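Local coordinates for flagellar brake protein YcgR (Escherichia coli K-12, PDB 5Y6H) that acts as a c-di-GMP-dependent flagellar brake that slows the motor and reduces motility, represented here by its N-terminal domain, the part involved in FliG binding, at residues A[21-26]-A[41-46]; A[32-37]-A[63-68]; A[51-56]-A[100-105]; A[71-76]-A[84-89]. One frame throughout, in Å; residues are numbered along the deposited sequence.

Contact 1 of 4, residues A[21-26]-A[41-46]; sequences RDLHKA and SKLLAI
The carbonyl O of L43 accepts a hydrogen bond from a bound water at 2.6 Å, and the same water donates to the carbonyl O of H24, so one molecule bridges the last turn of the helix to the strand. Carbon CD2 of the H24 ring closes on L43 O as well, 3.4 Å away near the ring plane. Its neighbour in the ring, NE2, gives a weak, bent hydrogen bond of 3.2 Å to the O of L44. Both carbonyls therefore lie along one edge of the imidazole. H24 reaches them because its CG stands anti to the backbone N (chi1 171°), which carries the ring over to the strand. Its ring also meets I46 CG2, 3.7 Å from H24 CG, the two side chains sliding past each other in opposite directions, while H24 CB rests against L43 CD2. A histidine suits this spot, being apolar enough to lie beside I46 and still polar at its edge; an alanine here would probably leave L44 O without its weak donor and open a gap beside I46 CG2. Deeper in, L23 CB approaches L43 CD2 at 4.3 Å, and the two leucines also pack on L30 of the adjoining strand. On the outer side the long R21 chain bends back, bringing NH1 loosely near the strand at I46. The axes of segments 21-26 and 43-46 approach to 7.8 Å with their directions 133° apart. In this strand L44 and A45 both face V52, a classic beta bulge in the antiparallel sheet of the PilZN domain.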
# COMPACT_ATOMS: atom_id res chain seq x y z
N ARG A 21 3.28 10.03 2.27
CA ARG A 21 3.56 11.15 1.38
C ARG A 21 4.91 10.98 0.69
O ARG A 21 5.04 11.23 -0.52
CB ARG A 21 3.53 12.47 2.15
CG ARG A 21 2.20 12.78 2.83
CD ARG A 21 1.40 13.80 2.05
NE ARG A 21 0.30 14.34 2.84
CZ ARG A 21 -0.84 14.77 2.31
NH1 ARG A 21 -1.02 14.73 1.00
NH2 ARG A 21 -1.80 15.25 3.09
N ASP A 22 5.93 10.55 1.44
CA ASP A 22 7.24 10.30 0.84
C ASP A 22 7.18 9.15 -0.16
O ASP A 22 7.84 9.20 -1.21
CB ASP A 22 8.27 9.99 1.93
CG ASP A 22 8.81 11.24 2.60
OD1 ASP A 22 8.52 12.36 2.14
OD2 ASP A 22 9.55 11.10 3.60
N LEU A 23 6.42 8.11 0.16
CA LEU A 23 6.27 6.96 -0.73
C LEU A 23 5.62 7.36 -2.04
O LEU A 23 6.05 6.93 -3.12
CB LEU A 23 5.46 5.87 -0.03
CG LEU A 23 5.33 4.52 -0.74
CD1 LEU A 23 6.70 3.92 -1.05
CD2 LEU A 23 4.50 3.56 0.12
N HIS A 24 4.55 8.16 -1.97
CA HIS A 24 3.90 8.65 -3.18
C HIS A 24 4.87 9.43 -4.06
O HIS A 24 4.90 9.25 -5.28
CB HIS A 24 2.70 9.51 -2.80
CG HIS A 24 2.09 10.23 -3.96
ND1 HIS A 24 2.16 11.60 -4.11
CD2 HIS A 24 1.38 9.77 -5.02
CE1 HIS A 24 1.53 11.95 -5.22
NE2 HIS A 24 1.05 10.86 -5.79
N LYS A 25 5.67 10.32 -3.46
CA LYS A 25 6.59 11.14 -4.25
C LYS A 25 7.73 10.31 -4.83
O LYS A 25 8.16 10.55 -5.96
CB LYS A 25 7.14 12.28 -3.39
CG LYS A 25 7.76 13.40 -4.20
CD LYS A 25 8.14 14.56 -3.30
CE LYS A 25 8.37 15.83 -4.11
NZ LYS A 25 7.12 16.28 -4.80
N ALA A 26 8.24 9.34 -4.06
CA ALA A 26 9.31 8.48 -4.56
C ALA A 26 8.86 7.64 -5.75
O ALA A 26 9.67 7.32 -6.63
CB ALA A 26 9.82 7.58 -3.43
N SER A 41 2.22 -3.12 -7.75
CA SER A 41 1.34 -1.96 -7.87
C SER A 41 2.18 -0.70 -7.69
O SER A 41 3.40 -0.71 -7.88
CB SER A 41 0.18 -2.08 -6.86
OG SER A 41 -0.65 -0.93 -6.84
N LYS A 42 1.52 0.39 -7.35
CA LYS A 42 2.14 1.68 -7.14
C LYS A 42 1.15 2.63 -6.45
O LYS A 42 -0.02 2.56 -6.68
CB LYS A 42 2.60 2.26 -8.47
CG LYS A 42 3.56 3.41 -8.33
CD LYS A 42 3.85 4.05 -9.66
CE LYS A 42 4.66 3.13 -10.57
NZ LYS A 42 5.95 2.55 -10.05
N LEU A 43 1.66 3.51 -5.59
CA LEU A 43 0.80 4.47 -4.89
C LEU A 43 0.55 5.65 -5.82
O LEU A 43 1.41 6.52 -5.98
CB LEU A 43 1.43 4.90 -3.57
CG LEU A 43 0.63 5.88 -2.70
CD1 LEU A 43 -0.72 5.30 -2.30
CD2 LEU A 43 1.44 6.27 -1.46
N LEU A 44 -0.64 5.67 -6.43
CA LEU A 44 -0.96 6.67 -7.45
C LEU A 44 -1.34 8.01 -6.84
O LEU A 44 -1.01 9.07 -7.39
CB LEU A 44 -2.10 6.17 -8.33
CG LEU A 44 -1.78 4.97 -9.23
CD1 LEU A 44 -3.02 4.53 -9.99
CD2 LEU A 44 -0.65 5.30 -10.18
N ALA A 45 -2.04 7.99 -5.71
CA ALA A 45 -2.54 9.21 -5.10
C ALA A 45 -2.68 9.01 -3.60
O ALA A 45 -2.88 7.89 -3.13
CB ALA A 45 -3.88 9.62 -5.72
N ILE A 46 -2.58 10.11 -2.86
CA ILE A 46 -2.62 10.08 -1.41
C ILE A 46 -3.34 11.32 -0.89
O ILE A 46 -3.10 12.43 -1.38
CB ILE A 46 -1.20 9.96 -0.80
CG1 ILE A 46 -1.26 9.88 0.73
CG2 ILE A 46 -0.29 11.10 -1.27
CD1 ILE A 46 -1.91 8.60 1.25
O HOH W 1 3.69 7.41 -6.86

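Contact 2 of 4, residues A[32-37]-A[63-68]; sequences LSWNGG and IAVLKA
W34 closes the beta hairpin between strands 30-34 and 37-47 and lays its indole against helix 59-67 of the PilZN domain. The tight part of the contact is the ring itself. V65 CG2 sits over one face of the six-membered ring in a CH-pi contact, 20° off the ring normal, although its modelled approach is too short to be trusted in detail. A64 CB comes up obliquely to the pyrrole part, 3.6 Å from W34 NE1, so a small residue on the helix lets the indole lie close. The opposite face is backed by the carbonyl O of G37, 3.3 Å above the plane, so each face of the indole has a neighbour, the helix on one side and the hairpin on the other. W34 CG falls between the backbone N and the carbonyl carbon (chi1 64°), a crowded choice that swings the ring across V65 at about a right angle. Replacing this tryptophan with a serine would probably strip V65 CG2 and A64 CB of their cover and leave a gap between hairpin and helix. Towards the interior, L32 CD2 only grazes V65 CG1 at 4.4 Å, but both side chains also touch L39 and L89. The solvent side is looser: N35 and G36 of the two-residue turn and K67 near the helix end are exposed and make no contact across it. G37 suits its place because a beta carbon there would run into W34 CZ2. Near the end of the helix, where A68 needs no bulk, its CB meets W34 CB at 3.8 Å.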
# COMPACT_ATOMS: atom_id res chain seq x y z
N LEU A 32 1.63 -5.91 -3.34
CA LEU A 32 0.43 -6.26 -2.59
C LEU A 32 0.41 -7.77 -2.43
O LEU A 32 0.45 -8.50 -3.43
CB LEU A 32 -0.84 -5.80 -3.32
CG LEU A 32 -1.39 -4.38 -3.12
CD1 LEU A 32 -0.29 -3.32 -3.13
CD2 LEU A 32 -2.44 -4.07 -4.18
N SER A 33 0.36 -8.24 -1.19
CA SER A 33 0.35 -9.67 -0.90
C SER A 33 -0.89 -10.03 -0.10
O SER A 33 -1.30 -9.30 0.81
CB SER A 33 1.61 -10.09 -0.14
OG SER A 33 2.78 -9.79 -0.88
N TRP A 34 -1.50 -11.17 -0.43
CA TRP A 34 -2.66 -11.68 0.28
C TRP A 34 -2.54 -13.19 0.40
O TRP A 34 -1.64 -13.82 -0.17
CB TRP A 34 -3.97 -11.30 -0.42
CG TRP A 34 -4.12 -11.91 -1.78
CD1 TRP A 34 -4.86 -13.01 -2.11
CD2 TRP A 34 -3.51 -11.45 -3.00
NE1 TRP A 34 -4.75 -13.26 -3.46
CE2 TRP A 34 -3.93 -12.32 -4.02
CE3 TRP A 34 -2.66 -10.39 -3.31
CZ2 TRP A 34 -3.52 -12.16 -5.35
CZ3 TRP A 34 -2.26 -10.24 -4.63
CH2 TRP A 34 -2.69 -11.12 -5.62
N ASN A 35 -3.45 -13.78 1.17
CA ASN A 35 -3.50 -15.23 1.30
C ASN A 35 -3.88 -15.85 -0.04
O ASN A 35 -5.07 -16.00 -0.35
CB ASN A 35 -4.48 -15.65 2.39
CG ASN A 35 -4.35 -17.11 2.76
OD1 ASN A 35 -3.30 -17.71 2.56
ND2 ASN A 35 -5.42 -17.68 3.32
N GLY A 36 -2.89 -16.18 -0.87
CA GLY A 36 -3.18 -16.74 -2.18
C GLY A 36 -2.36 -16.19 -3.33
O GLY A 36 -2.31 -16.82 -4.39
N GLY A 37 -1.71 -15.04 -3.17
CA GLY A 37 -0.92 -14.51 -4.26
C GLY A 37 -0.31 -13.16 -3.93
O GLY A 37 -0.34 -12.71 -2.78
N ILE A 63 -8.95 -9.39 -9.09
CA ILE A 63 -10.17 -9.96 -8.52
C ILE A 63 -9.88 -10.64 -7.19
O ILE A 63 -10.66 -10.52 -6.23
CB ILE A 63 -10.82 -10.93 -9.52
CG1 ILE A 63 -11.23 -10.18 -10.79
CG2 ILE A 63 -12.02 -11.62 -8.90
CD1 ILE A 63 -11.61 -11.08 -11.94
N ALA A 64 -8.76 -11.37 -7.11
CA ALA A 64 -8.40 -12.03 -5.86
C ALA A 64 -8.17 -11.01 -4.75
O ALA A 64 -8.63 -11.20 -3.61
CB ALA A 64 -7.15 -12.88 -6.05
N VAL A 65 -7.49 -9.92 -5.08
CA VAL A 65 -7.19 -8.87 -4.11
C VAL A 65 -8.42 -8.09 -3.64
O VAL A 65 -8.42 -7.52 -2.55
CB VAL A 65 -6.16 -7.86 -4.67
CG1 VAL A 65 -5.85 -6.80 -3.63
CG2 VAL A 65 -4.90 -8.59 -5.10
N LEU A 66 -9.48 -8.07 -4.45
CA LEU A 66 -10.69 -7.35 -4.09
C LEU A 66 -11.57 -8.13 -3.11
O LEU A 66 -12.43 -7.52 -2.46
CB LEU A 66 -11.48 -7.01 -5.35
CG LEU A 66 -10.87 -5.89 -6.19
CD1 LEU A 66 -11.39 -5.92 -7.62
CD2 LEU A 66 -11.14 -4.53 -5.55
N LYS A 67 -11.37 -9.44 -2.99
CA LYS A 67 -12.12 -10.25 -2.04
C LYS A 67 -11.27 -10.69 -0.85
O LYS A 67 -11.80 -11.34 0.06
CB LYS A 67 -12.72 -11.48 -2.73
CG LYS A 67 -11.71 -12.59 -3.00
CD LYS A 67 -12.40 -13.86 -3.47
CE LYS A 67 -11.42 -15.03 -3.53
NZ LYS A 67 -12.11 -16.35 -3.55
N ALA A 68 -9.99 -10.35 -0.84
CA ALA A 68 -9.14 -10.69 0.30
C ALA A 68 -9.53 -9.86 1.52
O ALA A 68 -10.01 -8.72 1.40
CB ALA A 68 -7.67 -10.46 -0.05

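Contact 3 of 4, residues A[51-56]-A[100-105]; sequences LVLDFG and FITVPP
F100 and F55 are brought together by their first torsions. F100 CG stands anti to its own carbonyl carbon (chi1 -54°), and F55 takes a value away from the staggered positions (chi1 -97°) that swings its ring over a face of the F100 ring. There F55 CD2 lies above the ring centre, and F55 CE2 comes to 3.5 Å from F100 CE1. The ring centroids are 4.5 Å apart and the planes are inclined at 36°, an oblique pairing. At the edge of the F100 ring, near its plane, D54 O lies 3.4 Å from CE2, where the slightly positive ring hydrogens would favour an oxygen. N62 and L66 of helix 59-67 also pack on F100.

Two pairs of backbone bonds hold the strands themselves. L53 and F100 exchange N-H and C=O, with L53 N 2.8 Å from F100 O, and L51 does the same with T102. V52 and I101 form the non-hydrogen-bonded pair between them, their side chains on the face turned away from L51, L53, F100 and T102. Threonine suits its buried place: CG2 packs on L51 CB at 4.0 Å, while OG1 is satisfied by Q88 O. Past the strand, L51 CD1 touches the P104 ring, 3.7 Å from P104 CD. Such pairing of strands 50-54 and 97-102, with L51, L53 and F100 turned to the inner face, is typical of an antiparallel sheet packed over a core, here that of the PilZN domain.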
# COMPACT_ATOMS: atom_id res chain seq x y z
N LEU A 51 -5.94 6.17 0.03
CA LEU A 51 -4.85 5.75 -0.83
C LEU A 51 -5.44 5.20 -2.12
O LEU A 51 -6.39 4.41 -2.08
CB LEU A 51 -3.99 4.65 -0.19
CG LEU A 51 -3.02 4.91 0.97
CD1 LEU A 51 -3.76 5.35 2.22
CD2 LEU A 51 -2.21 3.65 1.25
N VAL A 52 -4.87 5.59 -3.26
CA VAL A 52 -5.26 5.05 -4.56
C VAL A 52 -4.09 4.22 -5.08
O VAL A 52 -2.98 4.74 -5.22
CB VAL A 52 -5.64 6.16 -5.55
CG1 VAL A 52 -6.16 5.55 -6.84
CG2 VAL A 52 -6.68 7.08 -4.94
N LEU A 53 -4.35 2.94 -5.38
CA LEU A 53 -3.31 2.00 -5.78
C LEU A 53 -3.58 1.47 -7.18
O LEU A 53 -4.73 1.20 -7.54
CB LEU A 53 -3.23 0.82 -4.79
CG LEU A 53 -3.11 1.18 -3.31
CD1 LEU A 53 -3.34 -0.04 -2.43
CD2 LEU A 53 -1.74 1.79 -3.02
N ASP A 54 -2.52 1.31 -7.96
CA ASP A 54 -2.65 0.80 -9.32
C ASP A 54 -3.08 -0.67 -9.33
O ASP A 54 -2.71 -1.46 -8.46
CB ASP A 54 -1.32 0.95 -10.07
CG ASP A 54 -1.49 0.93 -11.59
OD1 ASP A 54 -2.64 1.05 -12.07
OD2 ASP A 54 -0.47 0.81 -12.30
N PHE A 55 -3.89 -1.02 -10.33
CA PHE A 55 -4.18 -2.43 -10.59
C PHE A 55 -2.91 -3.16 -11.02
O PHE A 55 -1.98 -2.56 -11.57
CB PHE A 55 -5.23 -2.56 -11.70
CG PHE A 55 -6.64 -2.75 -11.20
CD1 PHE A 55 -7.58 -3.40 -12.00
CD2 PHE A 55 -7.04 -2.28 -9.96
CE1 PHE A 55 -8.88 -3.59 -11.56
CE2 PHE A 55 -8.35 -2.45 -9.52
CZ PHE A 55 -9.27 -3.11 -10.32
N GLY A 56 -2.88 -4.47 -10.77
CA GLY A 56 -1.87 -5.31 -11.37
C GLY A 56 -2.20 -5.62 -12.82
O GLY A 56 -3.29 -5.35 -13.32
N PHE A 100 -7.36 0.42 -7.16
CA PHE A 100 -7.79 0.08 -5.81
C PHE A 100 -7.86 1.35 -4.96
O PHE A 100 -7.01 2.24 -5.09
CB PHE A 100 -6.83 -0.90 -5.13
CG PHE A 100 -6.57 -2.17 -5.91
CD1 PHE A 100 -7.56 -3.13 -6.05
CD2 PHE A 100 -5.31 -2.41 -6.45
CE1 PHE A 100 -7.31 -4.31 -6.76
CE2 PHE A 100 -5.06 -3.58 -7.15
CZ PHE A 100 -6.06 -4.53 -7.30
N ILE A 101 -8.85 1.41 -4.08
CA ILE A 101 -8.92 2.45 -3.06
C ILE A 101 -8.93 1.78 -1.69
O ILE A 101 -9.60 0.76 -1.48
CB ILE A 101 -10.15 3.37 -3.23
CG1 ILE A 101 -10.21 4.40 -2.10
CG2 ILE A 101 -11.44 2.57 -3.30
CD1 ILE A 101 -11.20 5.53 -2.35
N THR A 102 -8.15 2.34 -0.77
CA THR A 102 -8.18 1.93 0.63
C THR A 102 -7.91 3.17 1.48
O THR A 102 -7.88 4.29 0.97
CB THR A 102 -7.20 0.77 0.87
OG1 THR A 102 -7.45 0.19 2.15
CG2 THR A 102 -5.76 1.24 0.77
N VAL A 103 -7.73 2.98 2.78
CA VAL A 103 -7.55 4.09 3.70
C VAL A 103 -6.24 3.88 4.45
O VAL A 103 -5.72 2.75 4.50
CB VAL A 103 -8.75 4.24 4.66
CG1 VAL A 103 -10.04 4.43 3.87
CG2 VAL A 103 -8.85 3.05 5.59
N PRO A 104 -5.67 4.94 5.02
CA PRO A 104 -4.38 4.81 5.72
C PRO A 104 -4.46 3.81 6.85
O PRO A 104 -5.46 3.74 7.57
CB PRO A 104 -4.12 6.24 6.24
CG PRO A 104 -4.84 7.12 5.29
CD PRO A 104 -6.08 6.35 4.88
N PRO A 105 -3.40 3.02 7.05
CA PRO A 105 -3.41 2.06 8.14
C PRO A 105 -3.20 2.77 9.47
O PRO A 105 -2.63 3.87 9.52
CB PRO A 105 -2.21 1.14 7.81
CG PRO A 105 -1.25 2.09 7.15
CD PRO A 105 -2.12 3.02 6.32

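Contact 4 of 4, residues A[71-76]-A[84-89]; sequences ITITAE and FTVEQL
One face of the F84 ring is covered by I73 in a CH-pi contact, its CB 4.0 Å from the ring centroid and 18° off the normal. Both branches of the isoleucine reach the same face: I73 CD1 lies 3.5 Å from F84 CE1, and I73 CG2 lies 3.7 Å from F84 CZ. With its first torsion at 59°, F84 folds the ring back over the neighbouring strand, and L51 and P105 add to its packing. I73 and F84 belong to the two arms of a beta hairpin, strands 71-77 and 80-86, and form a hydrogen-bonded pair in which I73 N meets F84 O at 2.7 Å, almost straight. I71 and V86 make the next such pair: I71 N to V86 O and V86 N to I71 O both measure 2.9 Å. Their apolar side chains point to the same inner face as I73 and F84, I71 CB touching V86 CG2. Beta-branched I71, I73 and V86 suit the extended backbone. Beyond the strand the chain turns inward, and L89 CG meets I71 CD1 at 3.9 Å. On the other, more exposed face, the non-hydrogen-bonded pair T72 and T85 suits threonines, whose OG1 atoms share a weak hydrogen bond of 3.4 Å.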
# COMPACT_ATOMS: atom_id res chain seq x y z
N ILE A 71 -4.59 -7.41 3.37
CA ILE A 71 -3.64 -7.19 2.28
C ILE A 71 -2.41 -6.51 2.87
O ILE A 71 -2.53 -5.44 3.48
CB ILE A 71 -4.23 -6.34 1.15
CG1 ILE A 71 -5.49 -6.99 0.56
CG2 ILE A 71 -3.20 -6.09 0.06
CD1 ILE A 71 -6.79 -6.45 1.14
N THR A 72 -1.25 -7.13 2.70
CA THR A 72 0.02 -6.57 3.15
C THR A 72 0.69 -5.83 2.01
O THR A 72 0.84 -6.38 0.91
CB THR A 72 0.94 -7.66 3.69
OG1 THR A 72 0.35 -8.27 4.84
CG2 THR A 72 2.30 -7.09 4.07
N ILE A 73 1.10 -4.59 2.26
CA ILE A 73 1.70 -3.74 1.25
C ILE A 73 3.16 -3.50 1.63
O ILE A 73 3.44 -3.08 2.76
CB ILE A 73 0.93 -2.41 1.10
CG1 ILE A 73 -0.53 -2.72 0.74
CG2 ILE A 73 1.59 -1.53 0.06
CD1 ILE A 73 -1.42 -1.52 0.65
N THR A 74 4.08 -3.79 0.70
CA THR A 74 5.51 -3.64 0.92
C THR A 74 6.14 -2.81 -0.18
O THR A 74 5.71 -2.85 -1.34
CB THR A 74 6.22 -5.01 0.98
OG1 THR A 74 5.86 -5.78 -0.18
CG2 THR A 74 5.79 -5.77 2.24
N ALA A 75 7.19 -2.07 0.18
CA ALA A 75 7.95 -1.29 -0.79
C ALA A 75 9.33 -1.05 -0.20
O ALA A 75 9.46 -0.77 0.99
CB ALA A 75 7.27 0.04 -1.13
N GLU A 76 10.36 -1.16 -1.03
CA GLU A 76 11.71 -0.97 -0.51
C GLU A 76 12.63 -0.38 -1.57
O GLU A 76 12.51 -0.67 -2.76
CB GLU A 76 12.31 -2.28 0.02
CG GLU A 76 12.29 -3.44 -0.97
CD GLU A 76 12.46 -4.77 -0.27
OE1 GLU A 76 13.46 -4.93 0.47
OE2 GLU A 76 11.60 -5.66 -0.45
N PHE A 84 2.92 -2.24 5.64
CA PHE A 84 1.70 -2.03 6.40
C PHE A 84 0.62 -2.95 5.84
O PHE A 84 0.76 -3.52 4.76
CB PHE A 84 1.26 -0.56 6.39
CG PHE A 84 0.99 0.00 5.02
CD1 PHE A 84 -0.30 0.08 4.52
CD2 PHE A 84 2.03 0.50 4.24
CE1 PHE A 84 -0.56 0.62 3.27
CE2 PHE A 84 1.78 1.04 2.99
CZ PHE A 84 0.49 1.09 2.50
N THR A 85 -0.46 -3.10 6.61
CA THR A 85 -1.55 -3.99 6.24
C THR A 85 -2.86 -3.21 6.27
O THR A 85 -3.09 -2.41 7.18
CB THR A 85 -1.64 -5.19 7.20
OG1 THR A 85 -0.41 -5.93 7.14
CG2 THR A 85 -2.79 -6.11 6.82
N VAL A 86 -3.69 -3.43 5.26
CA VAL A 86 -5.03 -2.86 5.20
C VAL A 86 -6.04 -4.00 5.20
O VAL A 86 -5.73 -5.14 4.84
CB VAL A 86 -5.23 -1.95 3.98
CG1 VAL A 86 -4.27 -0.76 4.04
CG2 VAL A 86 -5.03 -2.74 2.70
N GLU A 87 -7.26 -3.69 5.62
CA GLU A 87 -8.28 -4.72 5.80
C GLU A 87 -9.14 -4.93 4.56
O GLU A 87 -9.77 -5.99 4.44
CB GLU A 87 -9.18 -4.37 6.99
CG GLU A 87 -8.44 -4.29 8.31
CD GLU A 87 -9.38 -4.19 9.50
OE1 GLU A 87 -10.58 -4.47 9.32
OE2 GLU A 87 -8.91 -3.84 10.60
N GLN A 88 -9.18 -3.97 3.65
CA GLN A 88 -10.10 -4.04 2.52
C GLN A 88 -9.63 -3.09 1.42
O GLN A 88 -9.16 -1.99 1.71
CB GLN A 88 -11.53 -3.69 2.96
CG GLN A 88 -12.49 -3.35 1.83
CD GLN A 88 -13.94 -3.59 2.22
OE1 GLN A 88 -14.24 -3.93 3.37
NE2 GLN A 88 -14.84 -3.40 1.27
N LEU A 89 -9.74 -3.55 0.18
CA LEU A 89 -9.63 -2.69 -0.99
C LEU A 89 -10.94 -2.74 -1.77
O LEU A 89 -11.58 -3.80 -1.85
CB LEU A 89 -8.48 -3.08 -1.91
CG LEU A 89 -7.11 -3.45 -1.34
CD1 LEU A 89 -6.09 -3.54 -2.45
CD2 LEU A 89 -6.69 -2.43 -0.33

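All four contacts belong to one antiparallel sheet and its two helices within the N-terminal PilZN domain. Contact 1 sets helix 13-26 against strand 37-47, and contact 2 sets helix 59-67 against the hairpin end of strand 30-34; their centres are about 20 Å apart, on opposite sides of the chain's centre. Contacts 3 and 4 lie between them, centres about 9 Å apart. Along the chain contact 1 interlocks with contact 2, contact 2 with contact 3, and contact 4 nests inside the loop that contact 3 closes. F100 of contact 3 packs on L32 of contact 2, T102 on L89 of contact 4 and L53 on L43 of contact 1, consistent with a shared apolar interior.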